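Local coordinates for nitrogen regulatory PII-like protein (Bacillus subtilis subsp. subtilis, PDB 4RX6), which binds ATP, belongs to the P(II) family of nitrogen regulators, and is required for full induction of the nrgAB operon when ammonium is limiting, at residues Glu14-Pro19 against Lys99-Glu104; Gly30-Thr35 against Asp80-Thr85; Leu37-Val42 against Glu66-Glu71. One frame throughout, in Å; residues are numbered along the deposited sequence.

Interaction 1 of 3, residues Glu14-Pro19 against Lys99-Glu104. With ATP (adenosine-5'-triphosphate), chain F.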
loop_
_atom_site.group_PDB
_atom_site.type_symbol
_atom_site.label_atom_id
_atom_site.label_comp_id
_atom_site.label_asym_id
_atom_site.label_seq_id
_atom_site.Cartn_x
_atom_site.Cartn_y
_atom_site.Cartn_z
ATOM N N GLU B 14 3.569 -6.410 -5.579
ATOM C CA GLU B 14 4.162 -5.232 -4.965
ATOM C C GLU B 14 5.604 -5.565 -4.632
ATOM O O GLU B 14 5.847 -6.467 -3.840
ATOM C CB GLU B 14 3.418 -4.922 -3.681
ATOM C CG GLU B 14 3.166 -3.478 -3.389
ATOM C CD GLU B 14 2.395 -3.320 -2.080
ATOM O OE1 GLU B 14 1.238 -2.825 -2.086
ATOM O OE2 GLU B 14 2.946 -3.732 -1.038
ATOM N N ILE B 15 6.556 -4.878 -5.259
ATOM C CA ILE B 15 7.958 -5.095 -4.954
ATOM C C ILE B 15 8.478 -3.902 -4.157
ATOM O O ILE B 15 8.180 -2.749 -4.486
ATOM C CB ILE B 15 8.814 -5.226 -6.232
ATOM C CG1 ILE B 15 8.296 -6.357 -7.144
ATOM C CG2 ILE B 15 10.295 -5.410 -5.860
ATOM C CD1 ILE B 15 8.558 -6.139 -8.646
ATOM N N VAL B 16 9.221 -4.166 -3.090
ATOM C CA VAL B 16 9.906 -3.101 -2.402
ATOM C C VAL B 16 11.353 -3.517 -2.452
ATOM O O VAL B 16 11.683 -4.645 -2.102
ATOM C CB VAL B 16 9.425 -2.924 -0.945
ATOM C CG1 VAL B 16 10.128 -1.729 -0.304
ATOM C CG2 VAL B 16 7.883 -2.764 -0.877
ATOM N N THR B 17 12.215 -2.622 -2.909
ATOM C CA THR B 17 13.580 -2.996 -3.233
ATOM C C THR B 17 14.432 -1.743 -3.247
ATOM O O THR B 17 13.906 -0.644 -3.196
ATOM C CB THR B 17 13.647 -3.714 -4.624
ATOM O OG1 THR B 17 15.003 -4.048 -4.943
ATOM C CG2 THR B 17 13.070 -2.831 -5.731
ATOM N N ARG B 18 15.746 -1.909 -3.301
ATOM C CA ARG B 18 16.642 -0.773 -3.507
ATOM C C ARG B 18 16.444 -0.171 -4.900
ATOM O O ARG B 18 15.980 -0.846 -5.819
ATOM C CB ARG B 18 18.100 -1.201 -3.353
ATOM C CG ARG B 18 18.669 -1.880 -4.593
ATOM C CD ARG B 18 20.175 -1.994 -4.513
ATOM N NE ARG B 18 20.594 -2.834 -3.398
ATOM C CZ ARG B 18 20.543 -4.158 -3.416
ATOM N NH1 ARG B 18 20.078 -4.789 -4.489
ATOM N NH2 ARG B 18 20.954 -4.848 -2.361
ATOM N N PRO B 19 16.816 1.103 -5.064
ATOM C CA PRO B 19 16.621 1.797 -6.341
ATOM C C PRO B 19 17.699 1.478 -7.390
ATOM O O PRO B 19 18.625 2.277 -7.561
ATOM C CB PRO B 19 16.701 3.287 -5.950
ATOM C CG PRO B 19 16.844 3.322 -4.470
ATOM C CD PRO B 19 17.363 2.000 -4.040
ATOM N N LYS B 99 11.697 -7.487 -1.343
ATOM C CA LYS B 99 10.723 -8.539 -1.143
ATOM C C LYS B 99 9.573 -8.315 -2.087
ATOM O O LYS B 99 9.385 -7.208 -2.568
ATOM C CB LYS B 99 10.195 -8.511 0.294
ATOM C CG LYS B 99 11.222 -8.777 1.370
ATOM C CD LYS B 99 10.549 -9.505 2.502
ATOM C CE LYS B 99 11.549 -10.264 3.332
ATOM N NZ LYS B 99 12.592 -9.357 3.844
ATOM N N ILE B 100 8.788 -9.356 -2.338
ATOM C CA ILE B 100 7.630 -9.237 -3.206
ATOM C C ILE B 100 6.380 -9.769 -2.509
ATOM O O ILE B 100 6.355 -10.884 -1.981
ATOM C CB ILE B 100 7.809 -10.018 -4.506
ATOM C CG1 ILE B 100 9.199 -9.772 -5.097
ATOM C CG2 ILE B 100 6.678 -9.674 -5.479
ATOM C CD1 ILE B 100 9.380 -10.358 -6.478
ATOM N N PHE B 101 5.347 -8.941 -2.513
ATOM C CA PHE B 101 4.103 -9.228 -1.849
ATOM C C PHE B 101 3.030 -9.399 -2.913
ATOM O O PHE B 101 2.888 -8.539 -3.774
ATOM C CB PHE B 101 3.749 -8.030 -0.990
ATOM C CG PHE B 101 4.801 -7.679 0.016
ATOM C CD1 PHE B 101 5.296 -8.645 0.873
ATOM C CD2 PHE B 101 5.290 -6.383 0.104
ATOM C CE1 PHE B 101 6.261 -8.336 1.793
ATOM C CE2 PHE B 101 6.256 -6.059 1.021
ATOM C CZ PHE B 101 6.746 -7.038 1.874
ATOM N N VAL B 102 2.275 -10.490 -2.862
ATOM C CA VAL B 102 1.189 -10.692 -3.803
ATOM C C VAL B 102 -0.129 -10.781 -3.056
ATOM O O VAL B 102 -0.280 -11.619 -2.180
ATOM C CB VAL B 102 1.371 -12.007 -4.548
ATOM C CG1 VAL B 102 0.234 -12.225 -5.518
ATOM C CG2 VAL B 102 2.697 -12.031 -5.281
ATOM N N TYR B 103 -1.088 -9.934 -3.392
ATOM C CA TYR B 103 -2.418 -10.057 -2.812
ATOM C C TYR B 103 -3.476 -9.845 -3.879
ATOM O O TYR B 103 -3.171 -9.380 -4.973
ATOM C CB TYR B 103 -2.623 -9.103 -1.620
ATOM C CG TYR B 103 -2.272 -7.632 -1.840
ATOM C CD1 TYR B 103 -3.238 -6.704 -2.219
ATOM C CD2 TYR B 103 -0.980 -7.169 -1.626
ATOM C CE1 TYR B 103 -2.915 -5.368 -2.399
ATOM C CE2 TYR B 103 -0.656 -5.845 -1.805
ATOM C CZ TYR B 103 -1.620 -4.956 -2.188
ATOM O OH TYR B 103 -1.257 -3.644 -2.345
ATOM N N GLU B 104 -4.724 -10.193 -3.585
ATOM C CA GLU B 104 -5.705 -10.216 -4.658
ATOM C C GLU B 104 -6.654 -9.025 -4.717
ATOM O O GLU B 104 -7.060 -8.463 -3.714
ATOM C CB GLU B 104 -6.480 -11.528 -4.689
ATOM C CG GLU B 104 -7.169 -11.919 -3.427
ATOM C CD GLU B 104 -7.996 -13.191 -3.643
ATOM O OE1 GLU B 104 -8.511 -13.378 -4.788
ATOM O OE2 GLU B 104 -8.109 -14.003 -2.685
HETATM P PG ATP F . 15.027 -8.963 6.490
HETATM O O1G ATP F . 15.669 -9.301 7.813
HETATM O O2G ATP F . 13.981 -7.867 6.574
HETATM O O3G ATP F . 14.545 -10.201 5.773
HETATM P PB ATP F . 16.422 -7.067 4.748
HETATM O O1B ATP F . 16.377 -5.889 5.690
HETATM O O2B ATP F . 17.595 -7.238 3.811
HETATM O O3B ATP F . 16.281 -8.452 5.584
HETATM P PA ATP F . 15.048 -6.511 2.265
HETATM O O1A ATP F . 14.113 -7.482 1.579
HETATM O O2A ATP F . 16.353 -6.108 1.640
HETATM O O3A ATP F . 15.113 -6.968 3.818
HETATM O "O5'" ATP F . 14.296 -5.110 2.425
HETATM C "C5'" ATP F . 14.297 -4.155 1.376
HETATM C "C4'" ATP F . 13.160 -3.183 1.665
HETATM O "O4'" ATP F . 11.911 -3.850 1.555
HETATM C "C3'" ATP F . 13.155 -2.703 3.098
HETATM O "O3'" ATP F . 14.062 -1.614 3.274
HETATM C "C2'" ATP F . 11.692 -2.343 3.327
HETATM O "O2'" ATP F . 11.346 -1.027 2.854
HETATM C "C1'" ATP F . 10.938 -3.323 2.456
HETATM N N9 ATP F . 10.500 -4.440 3.298
HETATM C C8 ATP F . 11.266 -5.522 3.506
HETATM N N7 ATP F . 10.647 -6.410 4.317
HETATM C C5 ATP F . 9.461 -5.885 4.661
HETATM C C6 ATP F . 8.339 -6.337 5.508
HETATM N N6 ATP F . 8.406 -7.540 6.150
HETATM N N1 ATP F . 7.274 -5.502 5.593
HETATM C C2 ATP F . 7.222 -4.311 4.960
HETATM N N3 ATP F . 8.216 -3.844 4.181
HETATM C C4 ATP F . 9.352 -4.576 3.985
#
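Glu14 and Phe101 face each other as a hydrogen-bonded pair in an antiparallel beta ladder of the ferredoxin-like PII fold. Glu14 N donates to Phe101 O at 2.9 Å, and Phe101 N donates back to Glu14 O. Val16 and Lys99 form the next hydrogen-bonded pair in the same way. All four side chains lie on one face of the sheet.

Glu14 is the residue most covered by the contact. Its carboxylate stands almost perpendicular to the Phe101 ring, the planes 89° apart, with OE2 3.7 Å from CD2. The chain is extended beyond CG, which carries OE1 to the edge of the Tyr103 ring. Tyr103 OH donates to OE1, although the hydroxyl position is less certain. Lys12 of the second subunit forms a salt bridge with OE2.

Val16 divides its two methyls. CG1, anti to the backbone N (chi1 -177°), meets the ATP ribose. CG2 reaches CE2 of Phe101 at 4.1 Å. The Phe101 ring itself comes obliquely to the adenine, with CZ 4.0 Å from C6 of ATP. On the other face, Ile15 and Ile100 lie side by side against helix 79-90, with CG1 of Ile15 4.0 Å from CG2 of Ile100.

Lys99 bends at its second and fourth side-chain torsions and passes adenine N7 on its way to the phosphates. A methionine here would probably leave the gamma-phosphate without this positive partner. Lys99 NZ donates to O3G of ATP at 2.9 Å and more weakly to O1A.

Interaction 2 of 3, residues Gly30-Thr35 against Asp80-Thr85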
loop_
_atom_site.group_PDB
_atom_site.type_symbol
_atom_site.label_atom_id
_atom_site.label_comp_id
_atom_site.label_asym_id
_atom_site.label_seq_id
_atom_site.Cartn_x
_atom_site.Cartn_y
_atom_site.Cartn_z
ATOM N N GLY B 30 8.334 -5.886 -19.742
ATOM C CA GLY B 30 7.673 -5.547 -20.987
ATOM C C GLY B 30 7.587 -6.738 -21.930
ATOM O O GLY B 30 6.540 -7.011 -22.524
ATOM N N LYS B 31 8.695 -7.455 -22.069
ATOM C CA LYS B 31 8.738 -8.626 -22.927
ATOM C C LYS B 31 7.632 -9.627 -22.567
ATOM O O LYS B 31 7.062 -10.266 -23.449
ATOM C CB LYS B 31 10.106 -9.298 -22.826
ATOM C CG LYS B 31 11.251 -8.429 -23.322
ATOM C CD LYS B 31 12.561 -9.188 -23.358
ATOM C CE LYS B 31 13.669 -8.288 -23.868
ATOM N NZ LYS B 31 15.035 -8.787 -23.516
ATOM N N ILE B 32 7.314 -9.749 -21.280
ATOM C CA ILE B 32 6.415 -10.807 -20.833
ATOM C C ILE B 32 4.954 -10.395 -20.767
ATOM O O ILE B 32 4.126 -11.201 -20.353
ATOM C CB ILE B 32 6.821 -11.407 -19.458
ATOM C CG1 ILE B 32 6.560 -10.422 -18.321
ATOM C CG2 ILE B 32 8.281 -11.805 -19.455
ATOM C CD1 ILE B 32 6.131 -11.081 -17.055
ATOM N N GLY B 33 4.623 -9.166 -21.165
ATOM C CA GLY B 33 3.225 -8.758 -21.238
ATOM C C GLY B 33 2.765 -7.583 -20.377
ATOM O O GLY B 33 1.630 -7.134 -20.525
ATOM N N VAL B 34 3.607 -7.077 -19.478
ATOM C CA VAL B 34 3.203 -5.939 -18.655
ATOM C C VAL B 34 3.181 -4.648 -19.470
ATOM O O VAL B 34 4.172 -4.266 -20.095
ATOM C CB VAL B 34 4.116 -5.700 -17.422
ATOM C CG1 VAL B 34 3.500 -4.622 -16.541
ATOM C CG2 VAL B 34 4.334 -6.980 -16.618
ATOM N N THR B 35 2.056 -3.956 -19.416
ATOM C CA THR B 35 1.869 -2.726 -20.179
ATOM C C THR B 35 2.057 -1.472 -19.347
ATOM O O THR B 35 2.430 -0.431 -19.882
ATOM C CB THR B 35 0.435 -2.618 -20.758
ATOM O OG1 THR B 35 -0.484 -3.367 -19.939
ATOM C CG2 THR B 35 0.412 -3.089 -22.213
ATOM N N ASP B 80 3.277 -15.786 -11.552
ATOM C CA ASP B 80 4.563 -16.495 -11.518
ATOM C C ASP B 80 5.586 -15.898 -12.464
ATOM O O ASP B 80 6.783 -16.033 -12.281
ATOM C CB ASP B 80 4.364 -17.965 -11.875
ATOM C CG ASP B 80 3.790 -18.747 -10.743
ATOM O OD1 ASP B 80 3.815 -18.210 -9.624
ATOM O OD2 ASP B 80 3.321 -19.884 -10.952
ATOM N N GLN B 81 5.106 -15.222 -13.479
ATOM C CA GLN B 81 5.977 -14.747 -14.518
ATOM C C GLN B 81 6.500 -13.344 -14.185
ATOM O O GLN B 81 7.648 -13.010 -14.494
ATOM C CB GLN B 81 5.207 -14.783 -15.820
ATOM C CG GLN B 81 5.989 -14.344 -16.983
ATOM C CD GLN B 81 6.393 -15.507 -17.867
ATOM O OE1 GLN B 81 7.427 -16.162 -17.643
ATOM N NE2 GLN B 81 5.584 -15.769 -18.894
ATOM N N VAL B 82 5.676 -12.539 -13.511
ATOM C CA VAL B 82 6.120 -11.248 -12.990
ATOM C C VAL B 82 7.102 -11.464 -11.844
ATOM O O VAL B 82 8.197 -10.904 -11.830
ATOM C CB VAL B 82 4.926 -10.379 -12.498
ATOM C CG1 VAL B 82 5.415 -9.039 -11.964
ATOM C CG2 VAL B 82 3.935 -10.149 -13.634
ATOM N N THR B 83 6.725 -12.296 -10.887
ATOM C CA THR B 83 7.552 -12.464 -9.707
ATOM C C THR B 83 8.851 -13.129 -10.122
ATOM O O THR B 83 9.902 -12.824 -9.576
ATOM C CB THR B 83 6.819 -13.248 -8.579
ATOM O OG1 THR B 83 6.494 -14.565 -9.020
ATOM C CG2 THR B 83 5.534 -12.548 -8.221
ATOM N N GLU B 84 8.812 -14.013 -11.104
ATOM C CA GLU B 84 10.030 -14.728 -11.433
ATOM C C GLU B 84 10.996 -13.855 -12.224
ATOM O O GLU B 84 12.191 -13.915 -11.999
ATOM C CB GLU B 84 9.728 -16.072 -12.106
ATOM C CG GLU B 84 9.176 -17.079 -11.077
ATOM C CD GLU B 84 8.808 -18.449 -11.652
ATOM O OE1 GLU B 84 8.759 -18.593 -12.898
ATOM O OE2 GLU B 84 8.554 -19.381 -10.841
ATOM N N THR B 85 10.491 -12.993 -13.099
ATOM C CA THR B 85 11.380 -12.111 -13.848
ATOM C C THR B 85 11.917 -10.996 -12.956
ATOM O O THR B 85 13.041 -10.561 -13.106
ATOM C CB THR B 85 10.699 -11.499 -15.093
ATOM O OG1 THR B 85 9.677 -10.590 -14.689
ATOM C CG2 THR B 85 10.082 -12.573 -15.967
#
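Ile32 meets Gln81, Val82 and Thr85 where the end of helix 22-31 comes up to helix 79-90. These are the two helices of the ferredoxin-like PII fold. The contact is made by carbon atoms, without hydrogen bonds between the two segments.

Ile32 is the residue most covered. Its CG1 sits between the backbone N and the carbonyl carbon (chi1 71°), which sends the ethyl branch across to the first turn of helix 79-90. The end of that branch, CD1, lies 3.3 Å from Gln81 CG. The two side chains run antiparallel past one another. Gln81 bends at its second torsion (chi2 106°), and its CG, not its amide, meets Ile32. The same CD1 atom also reaches Val82, 4.2 Å from its CG2. The other branch of Ile32 approaches Thr85 tip to tip, with the CG2 methyls of the two residues 4.0 Å apart. Thr85 CG2 is modelled too close to Gln81 O, so this touch is doubtful.

Val34 adds a looser touch, its CG2 4.4 Å from CG2 of Val82. Val82 therefore meets both residues of the 30-35 segment that point at this helix.

Leu29 lies behind this first shell and packs on Val34, Val82 and Thr85. Val77 touches both Ile32 and Val82. Ile72 of strand 58-74 supports Val34 and Val82, and Leu47 of the third subunit packs on Val34.

The path of the chain is set by a Schellman motif that ends helix 22-31. Gly33 has a positive phi of 119°, where a side chain would be jammed against the preceding carbonyl. In the turn, Gly33 N bonds back to Gly30 O at 3.2 Å.

Interaction 3 of 3, residues Leu37-Val42 against Glu66-Glu71. With ATP (adenosine-5'-triphosphate), chain E; ATP (adenosine-5'-triphosphate), chain F.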
loop_
_atom_site.group_PDB
_atom_site.type_symbol
_atom_site.label_atom_id
_atom_site.label_comp_id
_atom_site.label_asym_id
_atom_site.label_seq_id
_atom_site.Cartn_x
_atom_site.Cartn_y
_atom_site.Cartn_z
ATOM N N LEU B 37 2.788 0.117 -15.063
ATOM C CA LEU B 37 3.031 -0.084 -13.654
ATOM C C LEU B 37 3.150 1.248 -12.924
ATOM O O LEU B 37 3.241 2.313 -13.549
ATOM C CB LEU B 37 4.280 -0.940 -13.450
ATOM C CG LEU B 37 5.630 -0.386 -13.894
ATOM C CD1 LEU B 37 6.075 0.726 -12.975
ATOM C CD2 LEU B 37 6.642 -1.517 -13.881
ATOM N N THR B 38 3.118 1.175 -11.601
ATOM C CA THR B 38 3.190 2.348 -10.751
ATOM C C THR B 38 4.389 2.199 -9.854
ATOM O O THR B 38 4.678 1.101 -9.391
ATOM C CB THR B 38 1.963 2.471 -9.850
ATOM O OG1 THR B 38 0.796 2.705 -10.640
ATOM C CG2 THR B 38 2.141 3.618 -8.898
ATOM N N PHE B 39 5.090 3.291 -9.586
ATOM C CA PHE B 39 6.184 3.231 -8.624
ATOM C C PHE B 39 6.246 4.493 -7.797
ATOM O O PHE B 39 5.762 5.545 -8.211
ATOM C CB PHE B 39 7.526 2.958 -9.313
ATOM C CG PHE B 39 7.996 4.061 -10.189
ATOM C CD1 PHE B 39 8.857 5.034 -9.697
ATOM C CD2 PHE B 39 7.594 4.133 -11.505
ATOM C CE1 PHE B 39 9.312 6.068 -10.511
ATOM C CE2 PHE B 39 8.042 5.163 -12.319
ATOM C CZ PHE B 39 8.908 6.134 -11.814
ATOM N N SER B 40 6.844 4.379 -6.621
ATOM C CA SER B 40 6.950 5.510 -5.708
ATOM C C SER B 40 8.245 5.414 -4.940
ATOM O O SER B 40 8.796 4.331 -4.751
ATOM C CB SER B 40 5.777 5.541 -4.738
ATOM O OG SER B 40 5.512 4.249 -4.244
ATOM N N ASN B 41 8.764 6.556 -4.526
ATOM C CA ASN B 41 9.942 6.553 -3.689
ATOM C C ASN B 41 9.518 6.665 -2.237
ATOM O O ASN B 41 8.666 7.479 -1.884
ATOM C CB ASN B 41 10.865 7.682 -4.095
ATOM C CG ASN B 41 11.413 7.499 -5.493
ATOM O OD1 ASN B 41 12.447 6.862 -5.672
ATOM N ND2 ASN B 41 10.722 8.043 -6.491
ATOM N N VAL B 42 10.085 5.805 -1.412
ATOM C CA VAL B 42 9.647 5.658 -0.048
ATOM C C VAL B 42 10.855 5.266 0.757
ATOM O O VAL B 42 11.967 5.250 0.249
ATOM C CB VAL B 42 8.606 4.563 0.051
ATOM C CG1 VAL B 42 7.374 4.962 -0.709
ATOM C CG2 VAL B 42 9.174 3.245 -0.497
ATOM N N GLU B 66 16.697 4.365 1.436
ATOM C CA GLU B 66 15.822 4.779 0.345
ATOM C C GLU B 66 15.373 3.526 -0.405
ATOM O O GLU B 66 16.183 2.667 -0.729
ATOM C CB GLU B 66 16.537 5.717 -0.618
ATOM C CG GLU B 66 15.662 6.879 -1.034
ATOM C CD GLU B 66 15.807 8.076 -0.090
ATOM O OE1 GLU B 66 15.994 7.859 1.136
ATOM O OE2 GLU B 66 15.742 9.234 -0.573
ATOM N N ARG B 67 14.081 3.418 -0.681
ATOM C CA ARG B 67 13.542 2.234 -1.309
ATOM C C ARG B 67 12.629 2.644 -2.451
ATOM O O ARG B 67 11.959 3.673 -2.385
ATOM C CB ARG B 67 12.750 1.419 -0.294
ATOM C CG ARG B 67 13.499 0.322 0.430
ATOM C CD ARG B 67 14.930 0.162 0.016
ATOM N NE ARG B 67 15.604 -0.697 0.980
ATOM C CZ ARG B 67 16.920 -0.819 1.106
ATOM N NH1 ARG B 67 17.730 -0.128 0.309
ATOM N NH2 ARG B 67 17.415 -1.629 2.041
ATOM N N LEU B 68 12.604 1.820 -3.489
ATOM C CA LEU B 68 11.664 1.954 -4.581
ATOM C C LEU B 68 10.476 1.046 -4.301
ATOM O O LEU B 68 10.653 -0.088 -3.900
ATOM C CB LEU B 68 12.347 1.496 -5.866
ATOM C CG LEU B 68 11.942 2.195 -7.156
ATOM C CD1 LEU B 68 12.505 1.464 -8.345
ATOM C CD2 LEU B 68 10.451 2.253 -7.251
ATOM N N LYS B 69 9.257 1.510 -4.495
ATOM C CA LYS B 69 8.131 0.584 -4.409
ATOM C C LYS B 69 7.325 0.517 -5.702
ATOM O O LYS B 69 6.790 1.534 -6.185
ATOM C CB LYS B 69 7.201 0.963 -3.284
ATOM C CG LYS B 69 5.954 0.131 -3.275
ATOM C CD LYS B 69 4.862 0.908 -2.654
ATOM C CE LYS B 69 4.259 0.165 -1.504
ATOM N NZ LYS B 69 3.025 0.869 -1.027
ATOM N N ILE B 70 7.223 -0.695 -6.237
ATOM C CA ILE B 70 6.602 -0.917 -7.523
ATOM C C ILE B 70 5.297 -1.704 -7.401
ATOM O O ILE B 70 5.290 -2.794 -6.846
ATOM C CB ILE B 70 7.541 -1.709 -8.391
ATOM C CG1 ILE B 70 8.870 -0.963 -8.533
ATOM C CG2 ILE B 70 6.899 -1.953 -9.739
ATOM C CD1 ILE B 70 10.003 -1.849 -9.050
ATOM N N GLU B 71 4.199 -1.165 -7.926
ATOM C CA GLU B 71 2.923 -1.875 -7.907
ATOM C C GLU B 71 2.441 -2.253 -9.302
ATOM O O GLU B 71 2.225 -1.398 -10.153
ATOM C CB GLU B 71 1.858 -1.035 -7.230
ATOM C CG GLU B 71 2.151 -0.733 -5.787
ATOM C CD GLU B 71 1.246 0.352 -5.248
ATOM O OE1 GLU B 71 1.617 1.541 -5.366
ATOM O OE2 GLU B 71 0.156 0.016 -4.725
HETATM P PG ATP E . -4.405 2.563 -21.536
HETATM O O1G ATP E . -3.610 1.919 -22.658
HETATM O O2G ATP E . -5.023 1.547 -20.593
HETATM O O3G ATP E . -5.336 3.684 -21.944
HETATM P PB ATP E . -2.231 2.599 -19.747
HETATM O O1B ATP E . -2.563 1.110 -19.817
HETATM O O2B ATP E . -0.840 3.110 -20.086
HETATM O O3B ATP E . -3.339 3.366 -20.628
HETATM P PA ATP E . -3.259 4.626 -17.998
HETATM O O1A ATP E . -4.693 4.439 -17.545
HETATM O O2A ATP E . -2.911 5.688 -19.030
HETATM O O3A ATP E . -2.547 3.191 -18.281
HETATM O "O5'" ATP E . -2.408 4.937 -16.679
HETATM C "C5'" ATP E . -2.927 5.642 -15.569
HETATM C "C4'" ATP E . -2.026 5.212 -14.434
HETATM O "O4'" ATP E . -2.626 4.103 -13.766
HETATM C "C3'" ATP E . -0.734 4.626 -14.955
HETATM O "O3'" ATP E . 0.252 5.610 -15.251
HETATM C "C2'" ATP E . -0.311 3.768 -13.788
HETATM O "O2'" ATP E . 0.276 4.593 -12.777
HETATM C "C1'" ATP E . -1.615 3.239 -13.246
HETATM N N9 ATP E . -1.792 1.872 -13.775
HETATM C C8 ATP E . -2.433 1.526 -14.909
HETATM N N7 ATP E . -2.385 0.178 -15.089
HETATM C C5 ATP E . -1.704 -0.351 -14.057
HETATM C C6 ATP E . -1.293 -1.698 -13.618
HETATM N N6 ATP E . -1.603 -2.790 -14.334
HETATM N N1 ATP E . -0.584 -1.805 -12.475
HETATM C C2 ATP E . -0.253 -0.732 -11.735
HETATM N N3 ATP E . -0.592 0.521 -12.075
HETATM C C4 ATP E . -1.307 0.772 -13.199
HETATM P PG ATP F . 15.027 -8.963 6.490
HETATM O O1G ATP F . 15.669 -9.301 7.813
HETATM O O2G ATP F . 13.981 -7.867 6.574
HETATM O O3G ATP F . 14.545 -10.201 5.773
HETATM P PB ATP F . 16.422 -7.067 4.748
HETATM O O1B ATP F . 16.377 -5.889 5.690
HETATM O O2B ATP F . 17.595 -7.238 3.811
HETATM O O3B ATP F . 16.281 -8.452 5.584
HETATM P PA ATP F . 15.048 -6.511 2.265
HETATM O O1A ATP F . 14.113 -7.482 1.579
HETATM O O2A ATP F . 16.353 -6.108 1.640
HETATM O O3A ATP F . 15.113 -6.968 3.818
HETATM O "O5'" ATP F . 14.296 -5.110 2.425
HETATM C "C5'" ATP F . 14.297 -4.155 1.376
HETATM C "C4'" ATP F . 13.160 -3.183 1.665
HETATM O "O4'" ATP F . 11.911 -3.850 1.555
HETATM C "C3'" ATP F . 13.155 -2.703 3.098
HETATM O "O3'" ATP F . 14.062 -1.614 3.274
HETATM C "C2'" ATP F . 11.692 -2.343 3.327
HETATM O "O2'" ATP F . 11.346 -1.027 2.854
HETATM C "C1'" ATP F . 10.938 -3.323 2.456
HETATM N N9 ATP F . 10.500 -4.440 3.298
HETATM C C8 ATP F . 11.266 -5.522 3.506
HETATM N N7 ATP F . 10.647 -6.410 4.317
HETATM C C5 ATP F . 9.461 -5.885 4.661
HETATM C C6 ATP F . 8.339 -6.337 5.508
HETATM N N6 ATP F . 8.406 -7.540 6.150
HETATM N N1 ATP F . 7.274 -5.502 5.593
HETATM C C2 ATP F . 7.222 -4.311 4.960
HETATM N N3 ATP F . 8.216 -3.844 4.181
HETATM C C4 ATP F . 9.352 -4.576 3.985
HETATM O O HOH W 1 3.969 2.345 -5.763
#
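Thr38 holds its methyl CG2 anti to the backbone N, beside Glu71, and this turns OG1 (chi1 -66°) to the ATP of chain E. OG1 accepts from ribose O2' at 2.9 Å and donates to adenine N3 at 3.0 Å, so one hydroxyl reads both sugar and base. Val42 CG2 lies against Arg67, 4.0 Å from its CB. Arg67 bends at its second torsion (chi2 -2°). Its NE donates to O3' of the chain F ATP at 2.9 Å, with the hydroxyl at the guanidinium edge.

Between these ends, a water bonds to Ser40 OG and donates to Lys69 O and Glu71 OE1. Lys69 of the third subunit forms a salt bridge with Glu71 OE2. On the opposite face, Phe39 CB lies 3.6 Å from Leu68 CD2, and the Phe39 ring packs edge-to-face with Phe22 of helix 22-31.

The backbones pair through six hydrogen bonds, one of them from Lys69 N to Ser40 O at 2.9 Å. This is an antiparallel beta hairpin of the PII trimer, with a nucleotide site at either end of this part of the ladder, in the clefts between subunits.

In the fold
Interactions 1 and 3 belong to one antiparallel sheet. Strands 10-17 and 58-74 are neighbours in it, and Ile15 O to Ile70 N, 2.9 Å, is a probable hydrogen bond between them. Interaction 1 lies near the centre of the chain. Interaction 3 is farther out but mostly buried. Both meet the ATP of chain F, and only interaction 3 also meets the ATP of chain E. Their chemistry is mixed: backbone ladders, buried charges and nucleotide contacts. Interaction 2 is apolar and lies more peripherally, where the two helices cover the sheet. Helix 79-90 reaches interaction 1 through Thr83, which packs on Ile100 and Val102. Interactions 1 and 3 both touch the second subunit, and all three reach the third.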